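Local coordinates for putative uncharacterized protein (PDB 3DML), which probably acts as a periplasmic thiol-disulfide oxidoreductase of thioredoxin-like fold, serving bacterial sulfur oxidation, at residues Cys30-Cys33 and Ala34-Asp37; Asp86-Ser89 and Gly90-Glu93. All coordinates share one frame; numbering follows the deposited sequence.

Contact 1. Residues Cys30-Cys33 and Ala34-Asp37; sequences CLYC and ARWD
Ala-34 N donates to Cys-30 O at 3.1 Å, which closes the first turn of helix 31-39. Cys-30 is the N-cap of this helix. Its SG accepts from Cys-33 N at 3.5 Å, a nearly straight bond. Arg-35 follows, and its N binds Leu-31 O. Its side chain runs extended from CG to NE and carries the guanidinium up to Leu-31 and Tyr-32. Leu-31 CD2 lies 3.4 Å from Arg-35 NE. Tyr-32 points the same way as Arg-35 and lies alongside it, the two planes 50° apart. Tyr-32 CE2 comes 3.4 Å from Arg-35 NH1, and Tyr-32 CZ lies over one guanidinium face. Arg-35 CZ sits 4.5 Å from the centroid of the Tyr-32 ring, an off-centre cation-pi contact. Trp-36 N continues the ladder to Tyr-32 O. Trp-36 CG is anti to the backbone N (chi1 -171°), which leads the indole away from the first turn. It enters the core, where Phe-101 and Tyr-95 meet it edge-to-face. Asp-37 N binds Cys-33 O at 2.9 Å. Asp-37 OD1 forms a salt bridge with Arg-57. Cys-33 is buried, Cys-30 partly exposed. The two thiols are not joined here, although they form a disulfide in another structure of this protein. A CxxC pair at a helix start is the redox motif of thioredoxin-like oxidoreductases, consistent with this protein's name.

Contact 2. Residues Asp86-Ser89 and Gly90-Glu93; sequences DVES and GRLE
Glu-88 and Arg-91 meet side-on, with the carboxylate at the edge of the guanidinium. The two planes are 14° apart, so the groups are nearly coplanar. Arg-91 NE donates to Glu-88 OE2 at 2.8 Å. Arg-91 NH2 donates to Glu-88 OE1 at 2.9 Å, and this bond is almost straight. Both oxygens are met on their syn sides, OE2 from somewhat out of the carboxylate plane. This paired salt bridge fixes the rotation of both groups. The Glu-88 chain is extended beyond CG and reaches obliquely forward to Arg-91. Arg-91 instead bends at chi3 (65°), which turns its NE and NH2 edge back to the carboxylate. The backbone between them kinks. Ser-89 and Gly-90 both face Leu-82 on the neighbouring strand, a classic beta bulge in the hairpin of strands 79-84 and 87-93. The short segments 87-89 and 90-93 point 67° apart in chain direction. Glu-88 CG passes 3.7 Å from Gly-90 N inside this bend. With an alanine here the carboxylate is gone, and Arg-91 NE would probably be left without its mate, the guanidinium then relying on Arg-72 O, Pro-73 O and Glu-93. The network continues beyond the pair. Arg-91 NH1 forms a longer salt bridge with Glu-93 OE2, at 3.6 Å, and Glu-93 in turn pairs with Arg-72. Arg-91 NH2 also donates to Arg-72 O, and NH1 to Pro-73 O. Glu-88 OE1 has a second donor in Ala-71 N, which links the bulged strand to residues 71-73.

From the N terminus, strand 20-26 comes first in the chain and lies in the middle of the sheet. Contact 1 follows at the start of helix 31-39 and closes only single helical turns. The chain then passes through helix 48-52 and strands 55-59 and 79-84. Contact 2 comes next, within the edge strand 87-93, and bridges the bulge at Ser-89 and Gly-90. The two contacts are in series and neither nest nor cross. The centres of contact 1 and contact 2 are about 19 Å apart. They lie on opposite sides of the chain's centre and do not touch. Helix 98-112 relates them: its Phe-101 packs against both Trp-36 and Leu-92.

Contact 1. Residues Cys30-Cys33 and Ala34-Asp37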
loop_
_atom_site.group_PDB
_atom_site.type_symbol
_atom_site.label_atom_id
_atom_site.label_comp_id
_atom_site.label_asym_id
_atom_site.label_seq_id
_atom_site.Cartn_x
_atom_site.Cartn_y
_atom_site.Cartn_z
ATOM N N CYS A 30 -5.042 5.639 13.705
ATOM C CA CYS A 30 -5.753 5.566 12.433
ATOM C C CYS A 30 -6.701 4.361 12.390
ATOM O O CYS A 30 -6.278 3.210 12.226
ATOM C CB CYS A 30 -4.772 5.526 11.258
ATOM S SG CYS A 30 -5.603 5.651 9.651
ATOM N N LEU A 31 -7.988 4.638 12.541
ATOM C CA LEU A 31 -8.987 3.581 12.560
ATOM C C LEU A 31 -9.026 2.768 11.262
ATOM O O LEU A 31 -9.149 1.544 11.299
ATOM C CB LEU A 31 -10.350 4.174 12.873
ATOM C CG LEU A 31 -11.507 3.216 13.079
ATOM C CD1 LEU A 31 -12.313 3.735 14.276
ATOM C CD2 LEU A 31 -12.381 3.159 11.853
ATOM N N TYR A 32 -8.931 3.440 10.118
ATOM C CA TYR A 32 -8.958 2.751 8.827
ATOM C C TYR A 32 -7.722 1.887 8.550
ATOM O O TYR A 32 -7.864 0.845 7.934
ATOM C CB TYR A 32 -9.269 3.725 7.679
ATOM C CG TYR A 32 -10.757 4.023 7.611
ATOM C CD1 TYR A 32 -11.308 5.094 8.310
ATOM C CD2 TYR A 32 -11.610 3.189 6.898
ATOM C CE1 TYR A 32 -12.678 5.348 8.266
ATOM C CE2 TYR A 32 -12.981 3.436 6.845
ATOM C CZ TYR A 32 -13.500 4.531 7.531
ATOM O OH TYR A 32 -14.863 4.755 7.479
ATOM N N CYS A 33 -6.542 2.306 9.013
ATOM C CA CYS A 33 -5.364 1.398 9.071
ATOM C C CYS A 33 -5.664 0.146 9.875
ATOM O O CYS A 33 -5.370 -0.964 9.441
ATOM C CB CYS A 33 -4.145 2.087 9.680
ATOM S SG CYS A 33 -3.509 3.378 8.598
ATOM N N ALA A 34 -6.245 0.318 11.055
ATOM C CA ALA A 34 -6.554 -0.832 11.916
ATOM C C ALA A 34 -7.580 -1.760 11.248
ATOM O O ALA A 34 -7.495 -3.002 11.384
ATOM C CB ALA A 34 -7.057 -0.355 13.261
ATOM N N ARG A 35 -8.555 -1.182 10.538
ATOM C CA ARG A 35 -9.499 -2.011 9.779
ATOM C C ARG A 35 -8.834 -2.835 8.697
ATOM O O ARG A 35 -9.132 -4.010 8.543
ATOM C CB ARG A 35 -10.602 -1.187 9.139
ATOM C CG ARG A 35 -11.627 -0.686 10.122
ATOM C CD ARG A 35 -12.818 -0.141 9.313
ATOM N NE ARG A 35 -13.744 0.599 10.156
ATOM C CZ ARG A 35 -14.797 1.254 9.684
ATOM N NH1 ARG A 35 -15.048 1.251 8.382
ATOM N NH2 ARG A 35 -15.590 1.905 10.515
ATOM N N TRP A 36 -7.906 -2.235 7.965
ATOM C CA TRP A 36 -7.203 -2.962 6.906
ATOM C C TRP A 36 -6.351 -4.074 7.525
ATOM O O TRP A 36 -6.298 -5.197 6.989
ATOM C CB TRP A 36 -6.290 -2.023 6.122
ATOM C CG TRP A 36 -5.694 -2.667 4.885
ATOM C CD1 TRP A 36 -6.247 -2.717 3.649
ATOM C CD2 TRP A 36 -4.443 -3.349 4.794
ATOM N NE1 TRP A 36 -5.413 -3.369 2.774
ATOM C CE2 TRP A 36 -4.288 -3.760 3.453
ATOM C CE3 TRP A 36 -3.425 -3.633 5.712
ATOM C CZ2 TRP A 36 -3.156 -4.454 3.002
ATOM C CZ3 TRP A 36 -2.281 -4.333 5.253
ATOM C CH2 TRP A 36 -2.179 -4.742 3.914
ATOM N N ASP A 37 -5.669 -3.737 8.625
ATOM C CA ASP A 37 -4.845 -4.718 9.377
ATOM C C ASP A 37 -5.663 -5.924 9.848
ATOM O O ASP A 37 -5.170 -7.039 9.836
ATOM C CB ASP A 37 -4.136 -4.082 10.587
ATOM C CG ASP A 37 -3.026 -3.115 10.197
ATOM O OD1 ASP A 37 -2.484 -3.165 9.070
ATOM O OD2 ASP A 37 -2.691 -2.267 11.046
#

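Contact 2. Residues Asp86-Ser89 and Gly90-Glu93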
loop_
_atom_site.group_PDB
_atom_site.type_symbol
_atom_site.label_atom_id
_atom_site.label_comp_id
_atom_site.label_asym_id
_atom_site.label_seq_id
_atom_site.Cartn_x
_atom_site.Cartn_y
_atom_site.Cartn_z
ATOM N N ASP A 86 12.542 0.948 -7.063
ATOM C CA ASP A 86 12.586 1.971 -6.021
ATOM C C ASP A 86 11.696 3.176 -6.321
ATOM O O ASP A 86 11.873 4.218 -5.702
ATOM C CB ASP A 86 14.028 2.444 -5.820
ATOM C CG ASP A 86 14.957 1.329 -5.367
ATOM O OD1 ASP A 86 14.549 0.464 -4.545
ATOM O OD2 ASP A 86 16.117 1.330 -5.840
ATOM N N VAL A 87 10.755 3.029 -7.257
ATOM C CA VAL A 87 9.985 4.181 -7.736
ATOM C C VAL A 87 8.484 3.915 -7.741
ATOM O O VAL A 87 8.016 2.856 -8.172
ATOM C CB VAL A 87 10.473 4.706 -9.126
ATOM C CG1 VAL A 87 10.104 3.760 -10.264
ATOM C CG2 VAL A 87 9.908 6.080 -9.399
ATOM N N GLU A 88 7.736 4.893 -7.247
ATOM C CA GLU A 88 6.299 4.788 -7.198
ATOM C C GLU A 88 5.740 4.555 -8.598
ATOM O O GLU A 88 6.062 5.305 -9.537
ATOM C CB GLU A 88 5.688 6.055 -6.626
ATOM C CG GLU A 88 4.149 6.071 -6.731
ATOM C CD GLU A 88 3.502 7.121 -5.847
ATOM O OE1 GLU A 88 4.229 7.862 -5.152
ATOM O OE2 GLU A 88 2.256 7.188 -5.832
ATOM N N SER A 89 4.890 3.539 -8.714
ATOM C CA SER A 89 4.159 3.286 -9.956
ATOM C C SER A 89 2.748 3.873 -9.862
ATOM O O SER A 89 2.235 4.447 -10.824
ATOM C CB SER A 89 4.106 1.773 -10.254
ATOM O OG SER A 89 3.300 1.500 -11.394
ATOM N N GLY A 90 2.105 3.728 -8.706
ATOM C CA GLY A 90 0.759 4.268 -8.530
ATOM C C GLY A 90 0.407 4.118 -7.071
ATOM O O GLY A 90 1.185 3.546 -6.311
ATOM N N ARG A 91 -0.756 4.627 -6.674
ATOM C CA ARG A 91 -1.158 4.533 -5.272
ATOM C C ARG A 91 -2.665 4.488 -5.111
ATOM O O ARG A 91 -3.417 4.913 -5.991
ATOM C CB ARG A 91 -0.570 5.705 -4.450
ATOM C CG ARG A 91 -1.190 7.068 -4.754
ATOM C CD ARG A 91 -0.706 8.108 -3.719
ATOM N NE ARG A 91 0.740 8.345 -3.802
ATOM C CZ ARG A 91 1.410 9.194 -3.012
ATOM N NH1 ARG A 91 0.765 9.860 -2.056
ATOM N NH2 ARG A 91 2.725 9.342 -3.160
ATOM N N LEU A 92 -3.085 3.934 -3.984
ATOM C CA LEU A 92 -4.469 3.967 -3.546
ATOM C C LEU A 92 -4.490 4.717 -2.222
ATOM O O LEU A 92 -3.725 4.388 -1.310
ATOM C CB LEU A 92 -4.946 2.562 -3.216
ATOM C CG LEU A 92 -4.924 1.422 -4.192
ATOM C CD1 LEU A 92 -5.565 0.237 -3.458
ATOM C CD2 LEU A 92 -5.744 1.879 -5.380
ATOM N N GLU A 93 -5.369 5.704 -2.087
ATOM C CA GLU A 93 -5.477 6.400 -0.813
ATOM C C GLU A 93 -6.805 6.024 -0.163
ATOM O O GLU A 93 -7.860 6.175 -0.776
ATOM C CB GLU A 93 -5.339 7.923 -0.997
ATOM C CG GLU A 93 -3.974 8.322 -1.638
ATOM C CD GLU A 93 -3.827 9.829 -1.871
ATOM O OE1 GLU A 93 -4.774 10.432 -2.410
ATOM O OE2 GLU A 93 -2.738 10.406 -1.567
#